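ApRick protease (Rickettsia conorii, PDB 5C9F) is the retropepsin-like protease domain of a longer, probably membrane-anchored protein and probably cleaves peptide bonds as an aspartic endopeptidase. Local coordinates at residues Q51-D56 with I78-V83; F21-F26 with F34-G39; T58-T63 with G94-G99. One frame throughout, in Å; residues are numbered along the deposited sequence.

Contact 1: Q51-D56 with I78-V83; sequences QKLGFD and ITLNSV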
loop_
_atom_site.group_PDB
_atom_site.type_symbol
_atom_site.label_atom_id
_atom_site.label_comp_id
_atom_site.label_asym_id
_atom_site.label_seq_id
_atom_site.Cartn_x
_atom_site.Cartn_y
_atom_site.Cartn_z
ATOM N N GLN A 51 -34.932 10.770 2.491
ATOM C CA GLN A 51 -35.635 10.955 3.772
ATOM C C GLN A 51 -34.926 10.224 4.937
ATOM O O GLN A 51 -34.786 10.799 6.005
ATOM C CB GLN A 51 -37.071 10.470 3.650
ATOM C CG GLN A 51 -37.872 11.363 2.767
ATOM C CD GLN A 51 -39.248 10.833 2.495
ATOM O OE1 GLN A 51 -39.408 9.713 2.068
ATOM N NE2 GLN A 51 -40.245 11.605 2.853
ATOM N N LYS A 52 -34.423 9.022 4.723
ATOM C CA LYS A 52 -33.534 8.377 5.732
ATOM C C LYS A 52 -32.344 9.239 6.144
ATOM O O LYS A 52 -31.915 9.177 7.284
ATOM C CB LYS A 52 -32.883 7.111 5.228
ATOM C CG LYS A 52 -33.813 5.942 5.004
ATOM C CD LYS A 52 -32.916 4.729 4.590
ATOM C CE LYS A 52 -32.426 4.003 5.832
ATOM N NZ LYS A 52 -31.191 3.237 5.541
ATOM N N LEU A 53 -31.830 10.033 5.197
ATOM C CA LEU A 53 -30.683 10.867 5.465
ATOM C C LEU A 53 -31.102 12.236 6.026
ATOM O O LEU A 53 -30.253 13.108 6.258
ATOM C CB LEU A 53 -29.855 11.061 4.194
ATOM C CG LEU A 53 -29.179 9.767 3.725
ATOM C CD1 LEU A 53 -28.480 9.995 2.411
ATOM C CD2 LEU A 53 -28.198 9.174 4.742
ATOM N N GLY A 54 -32.385 12.411 6.287
ATOM C CA GLY A 54 -32.889 13.627 6.970
ATOM C C GLY A 54 -33.169 14.773 6.020
ATOM O O GLY A 54 -33.382 15.872 6.476
ATOM N N PHE A 55 -33.171 14.532 4.709
ATOM C CA PHE A 55 -33.554 15.574 3.777
ATOM C C PHE A 55 -35.077 15.800 3.838
ATOM O O PHE A 55 -35.845 14.871 3.978
ATOM C CB PHE A 55 -33.120 15.232 2.381
ATOM C CG PHE A 55 -31.658 15.379 2.163
ATOM C CD1 PHE A 55 -31.096 16.636 2.021
ATOM C CD2 PHE A 55 -30.830 14.296 2.192
ATOM C CE1 PHE A 55 -29.740 16.797 1.837
ATOM C CE2 PHE A 55 -29.467 14.439 2.008
ATOM C CZ PHE A 55 -28.906 15.693 1.860
ATOM N N ASP A 56 -35.482 17.059 3.873
ATOM C CA ASP A 56 -36.905 17.423 3.869
ATOM C C ASP A 56 -37.254 17.675 2.450
ATOM O O ASP A 56 -36.843 18.705 1.869
ATOM C CB ASP A 56 -37.146 18.679 4.720
ATOM C CG ASP A 56 -38.619 19.109 4.742
ATOM O OD1 ASP A 56 -39.409 18.679 3.873
ATOM O OD2 ASP A 56 -38.966 19.895 5.645
ATOM N N ILE A 78 -28.087 17.914 -4.203
ATOM C CA ILE A 78 -27.691 17.856 -2.812
ATOM C C ILE A 78 -26.207 17.602 -2.750
ATOM O O ILE A 78 -25.597 17.185 -3.727
ATOM C CB ILE A 78 -28.440 16.768 -2.037
ATOM C CG1 ILE A 78 -28.255 15.397 -2.722
ATOM C CG2 ILE A 78 -29.953 17.113 -1.932
ATOM C CD1 ILE A 78 -28.746 14.238 -1.919
ATOM N N THR A 79 -25.650 17.794 -1.566
ATOM C CA THR A 79 -24.267 17.412 -1.262
ATOM C C THR A 79 -24.229 16.503 -0.036
ATOM O O THR A 79 -24.887 16.763 0.936
ATOM C CB THR A 79 -23.413 18.656 -1.000
ATOM O OG1 THR A 79 -23.447 19.473 -2.175
ATOM C CG2 THR A 79 -21.989 18.269 -0.688
ATOM N N LEU A 80 -23.529 15.382 -0.163
ATOM C CA LEU A 80 -23.457 14.407 0.890
ATOM C C LEU A 80 -22.149 14.653 1.661
ATOM O O LEU A 80 -21.061 14.541 1.129
ATOM C CB LEU A 80 -23.534 13.036 0.321
ATOM C CG LEU A 80 -24.849 12.720 -0.438
ATOM C CD1 LEU A 80 -24.674 11.427 -1.194
ATOM C CD2 LEU A 80 -26.046 12.614 0.455
ATOM N N ASN A 81 -22.280 15.016 2.917
ATOM C CA ASN A 81 -21.122 15.372 3.724
ATOM C C ASN A 81 -20.106 14.252 3.759
ATOM O O ASN A 81 -18.922 14.497 3.588
ATOM C CB ASN A 81 -21.543 15.719 5.156
ATOM C CG ASN A 81 -22.424 16.946 5.213
ATOM O OD1 ASN A 81 -22.297 17.845 4.409
ATOM N ND2 ASN A 81 -23.339 16.971 6.165
ATOM N N SER A 82 -20.569 13.033 3.971
ATOM C CA SER A 82 -19.670 11.901 4.106
ATOM C C SER A 82 -20.235 10.629 3.468
ATOM O O SER A 82 -21.404 10.297 3.655
ATOM C CB SER A 82 -19.388 11.648 5.593
ATOM O OG SER A 82 -18.869 10.345 5.813
ATOM N N VAL A 83 -19.433 10.023 2.617
ATOM C CA VAL A 83 -19.749 8.754 1.949
ATOM C C VAL A 83 -18.558 7.831 2.180
ATOM O O VAL A 83 -17.458 8.109 1.691
ATOM C CB VAL A 83 -19.956 8.891 0.425
ATOM C CG1 VAL A 83 -20.247 7.522 -0.214
ATOM C CG2 VAL A 83 -21.116 9.828 0.056
#
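The ring of Phe55 lies against the branched side chain of Ile78, which meets it with two methyl groups. CG2 approaches Phe55 CE1 to 3.8 Å and makes an off-centre CH-pi contact, 29° from the ring normal, while Ile78 CD1 comes to 4.0 Å from Phe55 CE2. Ile78 can offer both because its CG1 branch sits between the backbone N and the carbonyl carbon (chi1 56°), leaving CG2 anti to the carbonyl carbon.

Leu80 works at the rim of the same ring. Its CD2 lies near the ring plane, 4.2 Å from Phe55 CE2, and the two side chains cross at about a right angle. That same methyl also touches Leu53, with CD1 of Leu53 4.1 Å from CD2 of Leu80, so one leucine branch serves both apolar residues of the other segment. Behind this layer, Leu45 packs on Leu53 and Ile78, and Ile43 on Leu80.

What aims Leu53 and Phe55 at the strand is the end of the helix. Gly54 N bonds to Gln51 O at 2.9 Å, and Gly54 takes a positive phi of 86°, a conformation easy for a residue without a side chain. This turn is a Schellman motif that ends helix 47-52 and docks its exit on strand 71-84, in the beta-rich fold of a retropepsin-like subunit.

Contact 2: F21-F26 with F34-G39; sequences FYINAF and FMVDTG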
loop_
_atom_site.group_PDB
_atom_site.type_symbol
_atom_site.label_atom_id
_atom_site.label_comp_id
_atom_site.label_asym_id
_atom_site.label_seq_id
_atom_site.Cartn_x
_atom_site.Cartn_y
_atom_site.Cartn_z
ATOM N N PHE A 21 -24.276 -4.836 -10.062
ATOM C CA PHE A 21 -23.462 -4.785 -8.909
ATOM C C PHE A 21 -24.090 -3.851 -7.896
ATOM O O PHE A 21 -24.547 -2.723 -8.256
ATOM C CB PHE A 21 -22.044 -4.259 -9.231
ATOM C CG PHE A 21 -21.259 -5.130 -10.124
ATOM C CD1 PHE A 21 -20.594 -6.241 -9.623
ATOM C CD2 PHE A 21 -21.166 -4.850 -11.472
ATOM C CE1 PHE A 21 -19.870 -7.047 -10.456
ATOM C CE2 PHE A 21 -20.431 -5.662 -12.321
ATOM C CZ PHE A 21 -19.782 -6.756 -11.808
ATOM N N TYR A 22 -24.134 -4.295 -6.639
ATOM C CA TYR A 22 -24.611 -3.456 -5.565
ATOM C C TYR A 22 -23.516 -3.242 -4.550
ATOM O O TYR A 22 -22.715 -4.131 -4.297
ATOM C CB TYR A 22 -25.867 -4.086 -4.890
ATOM C CG TYR A 22 -27.016 -4.307 -5.853
ATOM C CD1 TYR A 22 -27.951 -3.307 -6.106
ATOM C CD2 TYR A 22 -27.118 -5.448 -6.566
ATOM C CE1 TYR A 22 -28.976 -3.483 -7.021
ATOM C CE2 TYR A 22 -28.164 -5.628 -7.482
ATOM C CZ TYR A 22 -29.076 -4.636 -7.690
ATOM O OH TYR A 22 -30.102 -4.803 -8.563
ATOM N N ILE A 23 -23.536 -2.064 -3.924
ATOM C CA ILE A 23 -22.569 -1.719 -2.883
ATOM C C ILE A 23 -23.263 -0.966 -1.753
ATOM O O ILE A 23 -24.065 -0.084 -2.003
ATOM C CB ILE A 23 -21.490 -0.702 -3.340
ATOM C CG1 ILE A 23 -20.841 -1.090 -4.635
ATOM C CG2 ILE A 23 -20.429 -0.618 -2.261
ATOM C CD1 ILE A 23 -19.930 0.031 -5.122
ATOM N N ASN A 24 -22.966 -1.376 -0.538
ATOM C CA ASN A 24 -23.461 -0.725 0.677
ATOM C C ASN A 24 -22.427 0.319 1.086
ATOM O O ASN A 24 -21.226 0.058 1.094
ATOM C CB ASN A 24 -23.634 -1.759 1.787
ATOM C CG ASN A 24 -24.773 -2.680 1.520
ATOM O OD1 ASN A 24 -25.857 -2.248 1.112
ATOM N ND2 ASN A 24 -24.548 -3.945 1.695
ATOM N N ALA A 25 -22.894 1.528 1.263
ATOM C CA ALA A 25 -22.057 2.590 1.700
ATOM C C ALA A 25 -22.655 3.147 2.980
ATOM O O ALA A 25 -23.852 3.072 3.184
ATOM C CB ALA A 25 -22.006 3.653 0.598
ATOM N N PHE A 26 -21.839 3.809 3.769
ATOM C CA PHE A 26 -22.311 4.582 4.867
ATOM C C PHE A 26 -22.278 6.051 4.515
ATOM O O PHE A 26 -21.219 6.633 4.268
ATOM C CB PHE A 26 -21.517 4.294 6.123
ATOM C CG PHE A 26 -21.805 2.935 6.667
ATOM C CD1 PHE A 26 -21.176 1.828 6.120
ATOM C CD2 PHE A 26 -22.746 2.747 7.681
ATOM C CE1 PHE A 26 -21.437 0.555 6.593
ATOM C CE2 PHE A 26 -23.031 1.454 8.153
ATOM C CZ PHE A 26 -22.371 0.363 7.606
ATOM N N PHE A 34 -26.566 0.983 -2.774
ATOM C CA PHE A 34 -26.505 1.560 -4.113
ATOM C C PHE A 34 -26.358 0.505 -5.154
ATOM O O PHE A 34 -25.708 -0.537 -4.922
ATOM C CB PHE A 34 -25.267 2.447 -4.247
ATOM C CG PHE A 34 -25.344 3.686 -3.461
ATOM C CD1 PHE A 34 -26.066 4.758 -3.936
ATOM C CD2 PHE A 34 -24.743 3.783 -2.212
ATOM C CE1 PHE A 34 -26.196 5.921 -3.161
ATOM C CE2 PHE A 34 -24.825 4.951 -1.456
ATOM C CZ PHE A 34 -25.555 6.021 -1.924
ATOM N N MET A 35 -26.961 0.746 -6.307
ATOM C CA MET A 35 -26.631 0.030 -7.512
ATOM C C MET A 35 -25.558 0.820 -8.260
ATOM O O MET A 35 -25.684 2.034 -8.423
ATOM C CB MET A 35 -27.863 -0.125 -8.383
ATOM C CG MET A 35 -27.632 -1.008 -9.619
ATOM S SD MET A 35 -29.165 -1.339 -10.525
ATOM C CE MET A 35 -29.279 0.148 -11.446
ATOM N N VAL A 36 -24.499 0.140 -8.675
ATOM C CA VAL A 36 -23.463 0.762 -9.540
ATOM C C VAL A 36 -24.017 0.994 -10.963
ATOM O O VAL A 36 -24.649 0.111 -11.537
ATOM C CB VAL A 36 -22.229 -0.130 -9.626
ATOM C CG1 VAL A 36 -21.203 0.462 -10.610
ATOM C CG2 VAL A 36 -21.650 -0.297 -8.236
ATOM N N ASP A 37 -23.882 2.224 -11.459
ATOM C CA ASP A 37 -24.358 2.620 -12.806
ATOM C C ASP A 37 -23.291 3.481 -13.458
ATOM O O ASP A 37 -23.123 4.644 -13.066
ATOM C CB ASP A 37 -25.656 3.406 -12.681
ATOM C CG ASP A 37 -26.337 3.635 -14.024
ATOM O OD1 ASP A 37 -25.728 3.328 -15.069
ATOM O OD2 ASP A 37 -27.495 4.126 -14.039
ATOM N N THR A 38 -22.491 2.885 -14.356
ATOM C CA THR A 38 -21.399 3.566 -15.096
ATOM C C THR A 38 -21.948 4.620 -16.078
ATOM O O THR A 38 -21.207 5.473 -16.478
ATOM C CB THR A 38 -20.490 2.568 -15.882
ATOM O OG1 THR A 38 -21.306 1.704 -16.684
ATOM C CG2 THR A 38 -19.639 1.735 -14.952
ATOM N N GLY A 39 -23.240 4.525 -16.395
ATOM C CA GLY A 39 -24.017 5.492 -17.120
ATOM C C GLY A 39 -24.683 6.587 -16.312
ATOM O O GLY A 39 -25.415 7.360 -16.878
HETATM O O HOH W 1 -24.464 -2.653 -11.945
#
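The beta hairpin of strands 22-27 and 30-36 brings Tyr22 opposite Met35 and Ile23 opposite Phe34 in antiparallel register. Ile23 and Phe34 form the hydrogen-bonded pair: Ile23 N gives its hydrogen to Phe34 O at 2.8 Å, and Phe34 N returns the bond to Ile23 O. Two residues along, past the non-hydrogen-bonded pair Tyr22-Met35, Val36 N reaches Phe21 O at 2.9 Å with an N-H...O angle of 164°. The other half of this pair is opened by a water, which accepts from Phe21 N at 2.9 Å and donates to Val36 O at 2.8 Å.

Side chains divide between the two faces of the sheet. With Tyr22 goes Met35, whose CG is anti to the backbone N (chi1 -174°), a course that takes the chain past the ring: Met35 CB lies 3.8 Å from Tyr22 CE1. The sulfur makes an oblique Met-aromatic contact, SD standing 5.0 Å from the centroid of the Tyr22 ring. The tyrosine hydroxyl is engaged by Asp18, and Lys33 makes a cation-pi contact with the ring.

Strand 30-36 runs straight into Asp37-Thr38-Gly39, the Asp-Thr-Gly signature of aspartic proteases, in whose relatives this aspartate supplies the catalytic carboxylate. Within this turn Gly39 N makes a weak hydrogen bond to Asp37 OD1.

On the face shared by Ile23 and Phe34, Ala25 and Val36 also pack. Ala25 CB meets the edge of the Phe34 ring, 3.7 Å from its CE2, where its single methyl leaves room for the aromatic. Ile23 CD1 touches Val36 CG2 at 3.6 Å. Leu124 and Leu126 of strand 123-131 cover Val36 and Ile23 respectively, and Met1 of the second subunit also packs on Ile23.

Contact 3: T58-T63 with G94-G99; sequences TKLKYT and GHVGLG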
loop_
_atom_site.group_PDB
_atom_site.type_symbol
_atom_site.label_atom_id
_atom_site.label_comp_id
_atom_site.label_asym_id
_atom_site.label_seq_id
_atom_site.Cartn_x
_atom_site.Cartn_y
_atom_site.Cartn_z
ATOM N N THR A 58 -39.811 18.565 0.893
ATOM C CA THR A 58 -40.548 19.801 0.581
ATOM C C THR A 58 -39.663 21.061 0.534
ATOM O O THR A 58 -40.062 22.045 -0.074
ATOM C CB THR A 58 -41.683 20.073 1.599
ATOM O OG1 THR A 58 -41.122 20.476 2.868
ATOM C CG2 THR A 58 -42.533 18.834 1.780
ATOM N N LYS A 59 -38.501 21.051 1.192
ATOM C CA LYS A 59 -37.580 22.205 1.202
ATOM C C LYS A 59 -36.620 22.176 0.037
ATOM O O LYS A 59 -36.040 23.194 -0.316
ATOM C CB LYS A 59 -36.705 22.267 2.474
ATOM C CG LYS A 59 -37.423 22.087 3.790
ATOM C CD LYS A 59 -38.077 23.353 4.273
ATOM C CE LYS A 59 -38.591 23.141 5.687
ATOM N NZ LYS A 59 -39.247 24.361 6.210
ATOM N N LEU A 60 -36.395 21.004 -0.524
ATOM C CA LEU A 60 -35.456 20.872 -1.640
ATOM C C LEU A 60 -36.047 21.643 -2.805
ATOM O O LEU A 60 -37.252 21.676 -2.983
ATOM C CB LEU A 60 -35.298 19.443 -2.018
ATOM C CG LEU A 60 -34.621 18.509 -1.004
ATOM C CD1 LEU A 60 -34.615 17.101 -1.565
ATOM C CD2 LEU A 60 -33.198 18.943 -0.738
ATOM N N LYS A 61 -35.208 22.281 -3.573
ATOM C CA LYS A 61 -35.687 22.925 -4.785
ATOM C C LYS A 61 -35.246 22.036 -5.965
ATOM O O LYS A 61 -34.073 21.722 -6.118
ATOM C CB LYS A 61 -35.187 24.371 -4.869
ATOM C CG LYS A 61 -33.763 24.595 -4.393
ATOM C CD LYS A 61 -33.262 25.999 -4.693
ATOM C CE LYS A 61 -31.923 26.255 -4.019
ATOM N NZ LYS A 61 -31.614 27.708 -3.974
ATOM N N TYR A 62 -36.220 21.643 -6.766
ATOM C CA TYR A 62 -36.019 20.719 -7.881
ATOM C C TYR A 62 -35.679 21.544 -9.099
ATOM O O TYR A 62 -36.452 21.694 -10.021
ATOM C CB TYR A 62 -37.255 19.842 -8.081
ATOM C CG TYR A 62 -37.387 18.792 -7.025
ATOM C CD1 TYR A 62 -37.765 19.112 -5.724
ATOM C CD2 TYR A 62 -37.063 17.463 -7.303
ATOM C CE1 TYR A 62 -37.833 18.119 -4.742
ATOM C CE2 TYR A 62 -37.130 16.467 -6.335
ATOM C CZ TYR A 62 -37.506 16.791 -5.066
ATOM O OH TYR A 62 -37.572 15.782 -4.153
ATOM N N THR A 63 -34.462 22.065 -9.098
ATOM C CA THR A 63 -34.029 22.973 -10.144
ATOM C C THR A 63 -33.321 22.284 -11.301
ATOM O O THR A 63 -33.100 22.908 -12.331
ATOM C CB THR A 63 -33.055 24.000 -9.561
ATOM O OG1 THR A 63 -31.997 23.316 -8.876
ATOM C CG2 THR A 63 -33.791 24.919 -8.608
ATOM N N GLY A 94 -24.812 14.810 -5.307
ATOM C CA GLY A 94 -25.922 13.929 -5.631
ATOM C C GLY A 94 -27.140 14.715 -5.984
ATOM O O GLY A 94 -27.121 15.950 -6.047
ATOM N N HIS A 95 -28.220 14.014 -6.250
ATOM C CA HIS A 95 -29.468 14.662 -6.463
ATOM C C HIS A 95 -30.566 13.691 -6.091
ATOM O O HIS A 95 -30.341 12.491 -5.995
ATOM C CB HIS A 95 -29.649 15.071 -7.930
ATOM C CG HIS A 95 -29.687 13.903 -8.872
ATOM N ND1 HIS A 95 -28.569 13.456 -9.523
ATOM C CD2 HIS A 95 -30.714 13.120 -9.310
ATOM C CE1 HIS A 95 -28.892 12.445 -10.319
ATOM N NE2 HIS A 95 -30.181 12.217 -10.204
ATOM N N VAL A 96 -31.732 14.236 -5.800
ATOM C CA VAL A 96 -32.915 13.407 -5.533
ATOM C C VAL A 96 -34.024 13.680 -6.515
ATOM O O VAL A 96 -34.397 14.842 -6.749
ATOM C CB VAL A 96 -33.360 13.439 -4.051
ATOM C CG1 VAL A 96 -32.894 14.655 -3.320
ATOM C CG2 VAL A 96 -34.818 13.155 -3.892
ATOM N N GLY A 97 -34.516 12.600 -7.115
ATOM C CA GLY A 97 -35.577 12.670 -8.080
ATOM C C GLY A 97 -36.951 12.762 -7.378
ATOM O O GLY A 97 -37.042 12.799 -6.151
ATOM N N LEU A 98 -38.013 12.816 -8.170
ATOM C CA LEU A 98 -39.406 12.940 -7.684
ATOM C C LEU A 98 -40.057 11.592 -7.559
ATOM O O LEU A 98 -41.141 11.474 -7.000
ATOM C CB LEU A 98 -40.228 13.843 -8.606
ATOM C CG LEU A 98 -39.963 15.351 -8.501
ATOM C CD1 LEU A 98 -40.779 16.155 -9.507
ATOM C CD2 LEU A 98 -40.280 15.807 -7.070
ATOM N N GLY A 99 -39.421 10.561 -8.092
ATOM C CA GLY A 99 -39.965 9.250 -7.872
ATOM C C GLY A 99 -39.672 8.202 -8.903
ATOM O O GLY A 99 -40.098 7.044 -8.769
#
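Leu60 is the first residue of 58-63 to meet strand 88-97, pressing its CD1 methyl on CG1 of Val96 at 3.5 Å, closer than usual for two carbons. The two side chains cross at about a right angle, and Val96 adopts an unusual chi1 of 23°, which suggests some strain in this fit. Ala76 and Ile78 also touch Leu60, so an apolar residue suits the position.

Tyr62 follows, at the centre of an inverse gamma turn. One face of its ring receives Leu98: the CD2 methyl stands 3.3 Å above the ring plane, offset toward the rim, in a CH-pi contact 24° off the normal. Val96 O comes obliquely from the other side, to 3.2 Å from Tyr62 CE2. At the ring edge, Gly97 O lies in plane but 3.6 Å from Tyr62 OH, and this buried carbonyl has no hydrogen-bond partner in the model. A flat ring suits this place, and its hydroxyl reaches toward Val96 CG2. Its own carbonyl O accepts from Lys74 NZ.

This loop leads from helix 47-52 into the hairpin of strands 64-68 and 71-84, which probably corresponds to the flap of retropepsins, and anchors its approach on strand 88-97.

In the fold
Following the chain from the N terminus, contact 2 closes first, a short hairpin whose second strand delivers the Asp-Thr-Gly loop. It is complete before the other two begin. The chain then passes through strand 43-45 and helix 47-52 to open contact 1, and soon after, contact 3. The latter two cross: 51-56 waits for 78-83 and 58-63 for 94-99, so their segments alternate. They also touch, Ile78 N lying 2.9 Å from Gly94 O in a probable hydrogen bond between neighbouring strands. Strand 71-84 neighbours 22-27 as well, so one mixed sheet joins all three contacts, although contacts 2 and 3 lie about 20 Å apart, centre to centre.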